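Local atomic coordinates of PTS-dependent dihydroxyacetone kinase, ADP-binding subunit DhaL (Lactococcus lactis subsp. lactis, PDB entry 3CR3), a protein that binds ADP with magnesium, accepts a phosphoryl group from DhaM to form ATP, and passes it to dihydroxyacetone held by DhaK. Residues L2-I8 / G58-F64; L28-I32 / H172-Q178; I127-F131 / S180-F184. All coordinates share one frame; numbering follows the deposited sequence.

Contact 1: residues L2-I8 / G58-F64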
loop_
_atom_site.group_PDB
_atom_site.type_symbol
_atom_site.label_atom_id
_atom_site.label_comp_id
_atom_site.label_asym_id
_atom_site.label_seq_id
_atom_site.Cartn_x
_atom_site.Cartn_y
_atom_site.Cartn_z
ATOM N N LEU A 2 -1.716 -17.050 -43.355
ATOM C CA LEU A 2 -2.033 -18.151 -42.469
ATOM C C LEU A 2 -3.347 -18.821 -42.839
ATOM O O LEU A 2 -4.233 -18.198 -43.422
ATOM C CB LEU A 2 -2.139 -17.647 -41.037
ATOM C CG LEU A 2 -0.862 -17.258 -40.297
ATOM C CD1 LEU A 2 -1.237 -16.443 -39.071
ATOM C CD2 LEU A 2 -0.074 -18.494 -39.911
ATOM N N THR A 3 -3.448 -20.096 -42.472
ATOM C CA THR A 3 -4.654 -20.883 -42.597
ATOM C C THR A 3 -4.883 -21.542 -41.244
ATOM O O THR A 3 -4.036 -21.427 -40.362
ATOM C CB THR A 3 -4.492 -21.977 -43.682
ATOM O OG1 THR A 3 -3.387 -22.818 -43.340
ATOM C CG2 THR A 3 -4.223 -21.358 -45.056
ATOM N N ILE A 4 -6.025 -22.209 -41.075
ATOM C CA ILE A 4 -6.301 -23.023 -39.879
ATOM C C ILE A 4 -5.131 -23.949 -39.524
ATOM O O ILE A 4 -4.661 -23.951 -38.377
ATOM C CB ILE A 4 -7.625 -23.852 -40.030
ATOM C CG1 ILE A 4 -8.846 -22.950 -39.852
ATOM C CG2 ILE A 4 -7.690 -25.040 -39.027
ATOM C CD1 ILE A 4 -10.146 -23.580 -40.342
ATOM N N ASP A 5 -4.654 -24.710 -40.511
ATOM C CA ASP A 5 -3.608 -25.696 -40.299
ATOM C C ASP A 5 -2.236 -25.061 -39.980
ATOM O O ASP A 5 -1.525 -25.525 -39.072
ATOM C CB ASP A 5 -3.497 -26.633 -41.507
ATOM C CG ASP A 5 -4.670 -27.638 -41.620
ATOM O OD1 ASP A 5 -5.464 -27.829 -40.666
ATOM O OD2 ASP A 5 -4.780 -28.270 -42.693
ATOM N N THR A 6 -1.854 -24.017 -40.717
ATOM C CA THR A 6 -0.556 -23.384 -40.482
ATOM C C THR A 6 -0.561 -22.504 -39.243
ATOM O O THR A 6 0.482 -22.322 -38.621
ATOM C CB THR A 6 -0.017 -22.579 -41.703
ATOM O OG1 THR A 6 -0.936 -21.534 -42.053
ATOM C CG2 THR A 6 0.210 -23.502 -42.891
ATOM N N THR A 7 -1.721 -21.952 -38.892
ATOM C CA THR A 7 -1.875 -21.239 -37.625
ATOM C C THR A 7 -1.663 -22.196 -36.459
ATOM O O THR A 7 -0.901 -21.894 -35.539
ATOM C CB THR A 7 -3.227 -20.497 -37.502
ATOM O OG1 THR A 7 -3.352 -19.561 -38.574
ATOM C CG2 THR A 7 -3.302 -19.724 -36.186
ATOM N N ILE A 8 -2.308 -23.360 -36.507
ATOM C CA ILE A 8 -2.104 -24.366 -35.469
ATOM C C ILE A 8 -0.653 -24.871 -35.456
ATOM O O ILE A 8 -0.072 -25.090 -34.384
ATOM C CB ILE A 8 -3.132 -25.512 -35.561
ATOM C CG1 ILE A 8 -4.492 -25.020 -35.035
ATOM C CG2 ILE A 8 -2.663 -26.725 -34.759
ATOM C CD1 ILE A 8 -5.677 -25.902 -35.404
ATOM N N GLY A 58 -13.675 -23.419 -37.088
ATOM C CA GLY A 58 -14.256 -23.060 -38.377
ATOM C C GLY A 58 -13.368 -22.098 -39.140
ATOM O O GLY A 58 -13.375 -22.081 -40.373
ATOM N N ASN A 59 -12.599 -21.291 -38.410
ATOM C CA ASN A 59 -11.698 -20.330 -39.035
ATOM C C ASN A 59 -10.538 -19.895 -38.126
ATOM O O ASN A 59 -10.452 -20.323 -36.966
ATOM C CB ASN A 59 -12.484 -19.122 -39.577
ATOM C CG ASN A 59 -13.213 -18.358 -38.493
ATOM O OD1 ASN A 59 -12.618 -17.979 -37.497
ATOM N ND2 ASN A 59 -14.511 -18.105 -38.699
ATOM N N VAL A 60 -9.658 -19.057 -38.673
ATOM C CA VAL A 60 -8.475 -18.568 -37.973
ATOM C C VAL A 60 -8.865 -17.607 -36.844
ATOM O O VAL A 60 -8.295 -17.680 -35.759
ATOM C CB VAL A 60 -7.451 -17.922 -38.973
ATOM C CG1 VAL A 60 -6.246 -17.334 -38.253
ATOM C CG2 VAL A 60 -6.988 -18.945 -39.970
ATOM N N SER A 61 -9.832 -16.718 -37.096
ATOM C CA SER A 61 -10.366 -15.840 -36.045
ATOM C C SER A 61 -10.710 -16.618 -34.767
ATOM O O SER A 61 -10.317 -16.203 -33.677
ATOM C CB SER A 61 -11.588 -15.054 -36.539
ATOM O OG SER A 61 -12.130 -14.250 -35.511
ATOM N N GLU A 62 -11.430 -17.736 -34.907
ATOM C CA GLU A 62 -11.724 -18.622 -33.766
ATOM C C GLU A 62 -10.486 -19.105 -33.015
ATOM O O GLU A 62 -10.494 -19.166 -31.782
ATOM C CB GLU A 62 -12.555 -19.839 -34.197
ATOM C CG GLU A 62 -13.883 -19.470 -34.817
ATOM C CD GLU A 62 -14.789 -20.655 -35.050
ATOM O OE1 GLU A 62 -14.426 -21.798 -34.683
ATOM O OE2 GLU A 62 -15.884 -20.439 -35.606
ATOM N N ILE A 63 -9.434 -19.462 -33.746
ATOM C CA ILE A 63 -8.182 -19.886 -33.100
ATOM C C ILE A 63 -7.615 -18.778 -32.217
ATOM O O ILE A 63 -7.331 -19.005 -31.039
ATOM C CB ILE A 63 -7.106 -20.333 -34.104
ATOM C CG1 ILE A 63 -7.697 -21.351 -35.093
ATOM C CG2 ILE A 63 -5.876 -20.885 -33.353
ATOM C CD1 ILE A 63 -6.783 -21.738 -36.245
ATOM N N PHE A 64 -7.449 -17.589 -32.802
ATOM C CA PHE A 64 -6.918 -16.437 -32.086
ATOM C C PHE A 64 -7.760 -16.089 -30.846
ATOM O O PHE A 64 -7.209 -15.765 -29.794
ATOM C CB PHE A 64 -6.794 -15.226 -33.021
ATOM C CG PHE A 64 -5.745 -15.381 -34.125
ATOM C CD1 PHE A 64 -4.669 -16.261 -33.988
ATOM C CD2 PHE A 64 -5.819 -14.603 -35.274
ATOM C CE1 PHE A 64 -3.714 -16.385 -34.986
ATOM C CE2 PHE A 64 -4.869 -14.717 -36.275
ATOM C CZ PHE A 64 -3.806 -15.608 -36.129
#

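Contact 2: residues L28-I32 / H172-Q178. With MG (magnesium ion), chain E; ADP (adenosine-5'-diphosphate), chain G.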
loop_
_atom_site.group_PDB
_atom_site.type_symbol
_atom_site.label_atom_id
_atom_site.label_comp_id
_atom_site.label_asym_id
_atom_site.label_seq_id
_atom_site.Cartn_x
_atom_site.Cartn_y
_atom_site.Cartn_z
ATOM N N LEU A 28 15.937 -13.950 -17.640
ATOM C CA LEU A 28 15.815 -12.591 -18.108
ATOM C C LEU A 28 14.909 -11.729 -17.222
ATOM O O LEU A 28 15.153 -10.545 -17.085
ATOM C CB LEU A 28 15.329 -12.573 -19.559
ATOM C CG LEU A 28 16.259 -13.148 -20.640
ATOM C CD1 LEU A 28 15.634 -12.900 -21.982
ATOM C CD2 LEU A 28 17.664 -12.537 -20.604
ATOM N N ASP A 29 13.889 -12.343 -16.613
ATOM C CA ASP A 29 12.915 -11.657 -15.758
ATOM C C ASP A 29 13.388 -11.530 -14.302
ATOM O O ASP A 29 12.636 -11.103 -13.425
ATOM C CB ASP A 29 11.579 -12.399 -15.816
ATOM C CG ASP A 29 10.392 -11.521 -15.467
ATOM O OD1 ASP A 29 10.375 -10.295 -15.761
ATOM O OD2 ASP A 29 9.447 -12.075 -14.890
ATOM N N GLY A 30 14.631 -11.925 -14.053
ATOM C CA GLY A 30 15.224 -11.854 -12.717
ATOM C C GLY A 30 15.763 -10.477 -12.355
ATOM O O GLY A 30 15.285 -9.869 -11.418
ATOM N N PRO A 31 16.773 -9.977 -13.095
ATOM C CA PRO A 31 17.357 -8.674 -12.757
ATOM C C PRO A 31 16.350 -7.533 -12.891
ATOM O O PRO A 31 16.422 -6.543 -12.162
ATOM C CB PRO A 31 18.494 -8.527 -13.785
ATOM C CG PRO A 31 18.788 -9.931 -14.233
ATOM C CD PRO A 31 17.453 -10.587 -14.251
ATOM N N ILE A 32 15.410 -7.677 -13.814
ATOM C CA ILE A 32 14.480 -6.608 -14.099
ATOM C C ILE A 32 13.026 -7.028 -13.952
ATOM O O ILE A 32 12.161 -6.505 -14.638
ATOM C CB ILE A 32 14.756 -5.968 -15.499
ATOM C CG1 ILE A 32 14.695 -7.034 -16.617
ATOM C CG2 ILE A 32 16.100 -5.222 -15.466
ATOM C CD1 ILE A 32 14.788 -6.498 -18.031
ATOM N N HIS A 172 20.258 -5.327 -19.381
ATOM C CA HIS A 172 19.471 -6.543 -19.251
ATOM C C HIS A 172 18.452 -6.678 -20.371
ATOM O O HIS A 172 17.663 -5.760 -20.625
ATOM C CB HIS A 172 18.799 -6.608 -17.867
ATOM C CG HIS A 172 19.776 -6.557 -16.739
ATOM N ND1 HIS A 172 20.616 -7.611 -16.441
ATOM C CD2 HIS A 172 20.105 -5.559 -15.887
ATOM C CE1 HIS A 172 21.405 -7.269 -15.439
ATOM N NE2 HIS A 172 21.112 -6.031 -15.081
ATOM N N ILE A 173 18.491 -7.823 -21.059
ATOM C CA ILE A 173 17.544 -8.100 -22.145
ATOM C C ILE A 173 16.115 -8.254 -21.585
ATOM O O ILE A 173 15.919 -8.917 -20.578
ATOM C CB ILE A 173 17.992 -9.353 -22.961
ATOM C CG1 ILE A 173 19.341 -9.076 -23.634
ATOM C CG2 ILE A 173 16.882 -9.797 -23.946
ATOM C CD1 ILE A 173 20.058 -10.299 -24.224
ATOM N N ASP A 174 15.138 -7.608 -22.223
ATOM C CA ASP A 174 13.735 -7.673 -21.801
ATOM C C ASP A 174 13.108 -9.048 -22.089
ATOM O O ASP A 174 13.142 -9.505 -23.219
ATOM C CB ASP A 174 12.926 -6.611 -22.539
ATOM C CG ASP A 174 11.477 -6.585 -22.108
ATOM O OD1 ASP A 174 11.212 -6.430 -20.889
ATOM O OD2 ASP A 174 10.609 -6.729 -22.988
ATOM N N PRO A 175 12.554 -9.715 -21.066
ATOM C CA PRO A 175 11.974 -11.049 -21.299
ATOM C C PRO A 175 10.781 -11.114 -22.291
ATOM O O PRO A 175 10.745 -12.016 -23.108
ATOM C CB PRO A 175 11.561 -11.527 -19.893
ATOM C CG PRO A 175 11.591 -10.348 -19.016
ATOM C CD PRO A 175 12.522 -9.323 -19.642
ATOM N N GLY A 176 9.832 -10.186 -22.210
ATOM C CA GLY A 176 8.732 -10.117 -23.157
ATOM C C GLY A 176 9.195 -9.921 -24.594
ATOM O O GLY A 176 8.588 -10.460 -25.520
ATOM N N THR A 177 10.245 -9.110 -24.784
ATOM C CA THR A 177 10.842 -8.902 -26.103
ATOM C C THR A 177 11.352 -10.236 -26.657
ATOM O O THR A 177 11.136 -10.546 -27.827
ATOM C CB THR A 177 11.952 -7.834 -26.062
ATOM O OG1 THR A 177 11.401 -6.593 -25.596
ATOM C CG2 THR A 177 12.565 -7.600 -27.452
ATOM N N GLN A 178 12.022 -11.014 -25.809
ATOM C CA GLN A 178 12.507 -12.336 -26.187
ATOM C C GLN A 178 11.372 -13.310 -26.493
ATOM O O GLN A 178 11.431 -14.045 -27.480
ATOM C CB GLN A 178 13.413 -12.940 -25.097
ATOM C CG GLN A 178 13.989 -14.309 -25.449
ATOM C CD GLN A 178 14.881 -14.296 -26.661
ATOM O OE1 GLN A 178 14.429 -14.507 -27.795
ATOM N NE2 GLN A 178 16.157 -14.035 -26.443
HETATM MG MG MG E . 7.481 -11.554 -14.355
HETATM P PB ADP G . 5.069 -9.491 -14.867
HETATM O O1B ADP G . 5.688 -10.537 -13.995
HETATM O O2B ADP G . 3.714 -9.074 -14.409
HETATM O O3B ADP G . 5.999 -8.314 -15.164
HETATM P PA ADP G . 5.828 -11.184 -17.102
HETATM O O1A ADP G . 7.106 -11.377 -16.362
HETATM O O2A ADP G . 5.094 -12.438 -17.515
HETATM O O3A ADP G . 4.806 -10.216 -16.293
HETATM O "O5'" ADP G . 6.094 -10.295 -18.423
HETATM C "C5'" ADP G . 7.041 -9.221 -18.400
HETATM C "C4'" ADP G . 7.038 -8.587 -19.774
HETATM O "O4'" ADP G . 5.797 -7.925 -20.050
HETATM C "C3'" ADP G . 8.104 -7.517 -19.935
HETATM O "O3'" ADP G . 9.330 -8.136 -20.322
HETATM C "C2'" ADP G . 7.532 -6.599 -21.013
HETATM O "O2'" ADP G . 7.949 -6.961 -22.332
HETATM C "C1'" ADP G . 6.031 -6.848 -20.952
HETATM N N9 ADP G . 5.352 -5.657 -20.409
HETATM C C8 ADP G . 5.243 -5.371 -19.093
HETATM N N7 ADP G . 4.570 -4.225 -18.920
HETATM C C5 ADP G . 4.250 -3.762 -20.144
HETATM C C6 ADP G . 3.541 -2.583 -20.672
HETATM N N6 ADP G . 3.027 -1.686 -19.808
HETATM N N1 ADP G . 3.414 -2.463 -22.012
HETATM C C2 ADP G . 3.910 -3.376 -22.871
HETATM N N3 ADP G . 4.568 -4.461 -22.459
HETATM C C4 ADP G . 4.770 -4.700 -21.132
HETATM O O HOH W 1 17.147 -9.360 -18.288
HETATM O O HOH W 2 8.329 -9.357 -14.395
#

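Contact 3: residues I127-F131 / S180-F184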
loop_
_atom_site.group_PDB
_atom_site.type_symbol
_atom_site.label_atom_id
_atom_site.label_comp_id
_atom_site.label_asym_id
_atom_site.label_seq_id
_atom_site.Cartn_x
_atom_site.Cartn_y
_atom_site.Cartn_z
ATOM N N ILE A 127 9.621 -4.914 -30.336
ATOM C CA ILE A 127 9.833 -5.910 -31.357
ATOM C C ILE A 127 8.593 -6.070 -32.248
ATOM O O ILE A 127 8.733 -6.317 -33.454
ATOM C CB ILE A 127 10.391 -7.258 -30.779
ATOM C CG1 ILE A 127 10.914 -8.170 -31.901
ATOM C CG2 ILE A 127 9.356 -7.954 -29.925
ATOM C CD1 ILE A 127 11.957 -9.203 -31.445
ATOM N N TRP A 128 7.396 -5.905 -31.673
ATOM C CA TRP A 128 6.166 -5.941 -32.466
ATOM C C TRP A 128 6.239 -4.856 -33.536
ATOM O O TRP A 128 5.949 -5.111 -34.707
ATOM C CB TRP A 128 4.906 -5.787 -31.585
ATOM C CG TRP A 128 4.453 -7.080 -30.944
ATOM C CD1 TRP A 128 5.014 -7.712 -29.858
ATOM C CD2 TRP A 128 3.337 -7.890 -31.341
ATOM N NE1 TRP A 128 4.326 -8.887 -29.578
ATOM C CE2 TRP A 128 3.298 -9.016 -30.475
ATOM C CE3 TRP A 128 2.385 -7.793 -32.358
ATOM C CZ2 TRP A 128 2.321 -10.014 -30.587
ATOM C CZ3 TRP A 128 1.440 -8.797 -32.482
ATOM C CH2 TRP A 128 1.413 -9.889 -31.597
ATOM N N SER A 129 6.680 -3.664 -33.133
ATOM C CA SER A 129 6.826 -2.523 -34.048
ATOM C C SER A 129 7.911 -2.747 -35.084
ATOM O O SER A 129 7.689 -2.517 -36.279
ATOM C CB SER A 129 7.128 -1.244 -33.274
ATOM O OG SER A 129 7.251 -0.142 -34.164
ATOM N N ALA A 130 9.089 -3.184 -34.631
ATOM C CA ALA A 130 10.215 -3.455 -35.544
ATOM C C ALA A 130 9.866 -4.546 -36.558
ATOM O O ALA A 130 10.222 -4.456 -37.739
ATOM C CB ALA A 130 11.491 -3.825 -34.744
ATOM N N PHE A 131 9.151 -5.571 -36.099
ATOM C CA PHE A 131 8.774 -6.686 -36.970
ATOM C C PHE A 131 7.766 -6.264 -38.038
ATOM O O PHE A 131 7.915 -6.622 -39.219
ATOM C CB PHE A 131 8.234 -7.844 -36.121
ATOM C CG PHE A 131 7.781 -9.031 -36.912
ATOM C CD1 PHE A 131 8.685 -9.757 -37.703
ATOM C CD2 PHE A 131 6.461 -9.471 -36.824
ATOM C CE1 PHE A 131 8.271 -10.882 -38.422
ATOM C CE2 PHE A 131 6.034 -10.605 -37.528
ATOM C CZ PHE A 131 6.935 -11.313 -38.326
ATOM N N SER A 180 8.449 -12.523 -27.467
ATOM C CA SER A 180 7.885 -12.069 -28.749
ATOM C C SER A 180 8.736 -12.427 -29.970
ATOM O O SER A 180 8.192 -12.658 -31.048
ATOM C CB SER A 180 7.532 -10.579 -28.743
ATOM O OG SER A 180 6.379 -10.322 -27.953
ATOM N N ALA A 181 10.055 -12.484 -29.800
ATOM C CA ALA A 181 10.959 -12.926 -30.868
ATOM C C ALA A 181 10.674 -14.379 -31.273
ATOM O O ALA A 181 10.598 -14.702 -32.475
ATOM C CB ALA A 181 12.444 -12.749 -30.450
ATOM N N TYR A 182 10.496 -15.244 -30.273
ATOM C CA TYR A 182 10.131 -16.644 -30.520
ATOM C C TYR A 182 8.822 -16.722 -31.298
ATOM O O TYR A 182 8.660 -17.561 -32.175
ATOM C CB TYR A 182 9.964 -17.420 -29.198
ATOM C CG TYR A 182 11.192 -17.510 -28.300
ATOM C CD1 TYR A 182 12.491 -17.556 -28.825
ATOM C CD2 TYR A 182 11.038 -17.590 -26.913
ATOM C CE1 TYR A 182 13.624 -17.659 -27.965
ATOM C CE2 TYR A 182 12.123 -17.699 -26.060
ATOM C CZ TYR A 182 13.415 -17.720 -26.579
ATOM O OH TYR A 182 14.468 -17.813 -25.698
ATOM N N LEU A 183 7.882 -15.844 -30.967
ATOM C CA LEU A 183 6.593 -15.817 -31.651
ATOM C C LEU A 183 6.732 -15.551 -33.147
ATOM O O LEU A 183 6.122 -16.250 -33.976
ATOM C CB LEU A 183 5.668 -14.766 -31.010
ATOM C CG LEU A 183 4.224 -14.735 -31.516
ATOM C CD1 LEU A 183 3.536 -16.081 -31.249
ATOM C CD2 LEU A 183 3.465 -13.612 -30.825
ATOM N N PHE A 184 7.528 -14.537 -33.476
ATOM C CA PHE A 184 7.674 -14.082 -34.857
ATOM C C PHE A 184 8.606 -14.947 -35.679
ATOM O O PHE A 184 8.405 -15.102 -36.884
ATOM C CB PHE A 184 8.159 -12.630 -34.898
ATOM C CG PHE A 184 7.243 -11.662 -34.202
ATOM C CD1 PHE A 184 5.861 -11.881 -34.172
ATOM C CD2 PHE A 184 7.760 -10.515 -33.593
ATOM C CE1 PHE A 184 5.008 -10.986 -33.536
ATOM C CE2 PHE A 184 6.911 -9.612 -32.947
ATOM C CZ PHE A 184 5.522 -9.853 -32.935
#

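Contact 1: residues L2-I8 / G58-F64
I4 and T7 of the opening turn of helix 4-20 meet V60, I63 and F64 of the opening turn of helix 60-74, pairing two neighbouring helices of the all-helical DhaL barrel at their N-terminal ends. The two short helical segments run nearly parallel, 24° apart, with axes 9.9 Å from each other. V60 is buried at the start of the pair. Its branched side chain sends CG2 against the backbone, 3.6 Å from I4 N, while CG1 lies by T7 and over one face of the F64 ring. I63, one turn on, extends CD1 to I4 O at 3.7 Å; the long CG1-CD1 arm of isoleucine also reaches the side chains of I4 and I8, one turn apart on the other helix. I4 answers in the other direction, its CD1 lying 3.6 Å from G58 O. Glycine suits position 58 because a CB there would be crowded by E62 OE2, of the carboxylate whose OE1 accepts G58 N. T7 is amphipathic in use. CG2, anti to its own N (OG1 chi1 -59°), goes across to F64 CE1 at 3.6 Å, whereas OG1 turns back to T3 O at 2.7 Å. T7 N takes the same oxygen from the opposite face of its plane, so a buried hydroxyl is satisfied within its own turn and can face apolar carbons. L2 completes the edge of the F64 ring, CD1 being 4.0 Å from CZ near the ring plane; W10 and helix 175-191 back L2, and helix 79-94 backs F64. No hydrogen bond crosses between the segments. N59 OD1 instead caps its own helix, accepting E62 N at 2.9 Å as expected of an asparagine N-cap. The result is a near-parallel, apolar pairing of two helix starts in the all-helical DhaL fold.

Contact 2: residues L28-I32 / H172-Q178
H172, first on the incoming loop, lies flat against P31: the proline CB stands 3.6 Å from the imidazole centroid and 13° off the ring normal, a CH-pi contact for which a rigid, saturated ring is well shaped. The CB of H172 also meets I32 CG2. I173 packs CG2 against L28 CD1, and its carbonyl shares a water with the L28 carbonyl; that water donates 2.6 Å bonds to both I173 O and L28 O, bridging two acceptors that cannot bond each other. D174 turns from the loop segment 28-32 toward the nucleotide, with CG anti to the backbone N (chi1 -178°). Its OD1 takes the ribose O3' of ADP at 2.6 Å, and OD2 takes O2' at 2.7 Å. OD2 also accepts T177 N and, through its anti lone pair, T177 OG1 at 2.7 Å, so the residue that caps helix 175-191 also grips the sugar. With an alanine in place of D174, both ribose hydroxyls would probably lose their carboxylate acceptor, and T177 N and OG1 their cap. P175 wedges its ring between L28, I32 CD1 and D29, the aspartate that binds magnesium through OD2 at 2.1 Å, together with D34 and D36. G176 gives its N to ADP O3' at 2.8 Å; a side chain at that position would collide with O2'. Q178 lays CB against L28 CD1. The segment thus leads into helix 175-191 beside the end of helix 22-28, with Y24 and L25 of that helix and V149 of helix 142-151 alongside I173 and Q178.

Contact 3: residues I127-F131 / S180-F184
F184 has the most surface buried here, and two aromatic side chains of helix 125-136 receive it. Its CG lies anti to its own carbonyl carbon (chi1 -59°), which carries the ring across toward the neighbouring helix. There the ring edge is driven into the face of W128, with F184 CZ 3.3 Å from W128 CD2 and the planes 78° apart. This is an edge-to-face pair, in which the rim hydrogens of the phenylalanine meet the electron-rich indole. On its flat side the same ring lies over F131 in an offset stack, their centroids 4.2 Å apart and their planes within 10°. The opposite face of F184 is covered near the rim by S180 O, from one turn earlier in its own helix. F184 CB also sits over the F131 face, so phenylalanine serves with both its ring and its methylene.

W128, F131 and F184 together make an aromatic cluster in the interior of the DhaL helical barrel, where helices 125-136 and 175-191 run in broadly the same direction, the segment axes 10.5 Å apart. I104 of helix 100-115 adds to it, touching both W128 and F131, while L145 of helix 142-151 rests on F184.

W128 is wide enough to serve several partners. Its CZ2 meets L183 CD2 at 3.8 Å, and NE1 points at S180 OG, 3.0 Å away, a bent bond that is less sure because the position of NE1 is doubtful; the firmer partner of that hydroxyl is Y83 OH. I127 fills the start of the interface. Its CD1 reaches A181 CB at 3.7 Å, and CG2 presses on S180 CB at 3.4 Å, closer than usual for two carbons; the small side chains of S180 and A181 let the isoleucine come this near.

Contacts 2 and 3 both use helix 175-191, and they touch where T177 O lies 3.8 Å from I127 CG2, their centres being 14 Å apart. Contact 2 holds part of the ADP and magnesium site itself, whereas contact 3 lies just behind it: the S180 side chain is about 7 Å from ADP and about 14 Å from a magnesium ion at nearest atoms. Contact 1 is remote, its centre 30 Å from that of contact 2 on the opposite side of the chain's centre and 19 Å from that of contact 3. W10 helps to connect it with contact 3, touching L2 and F64 and hydrogen-bonding through NE1 to L183 O.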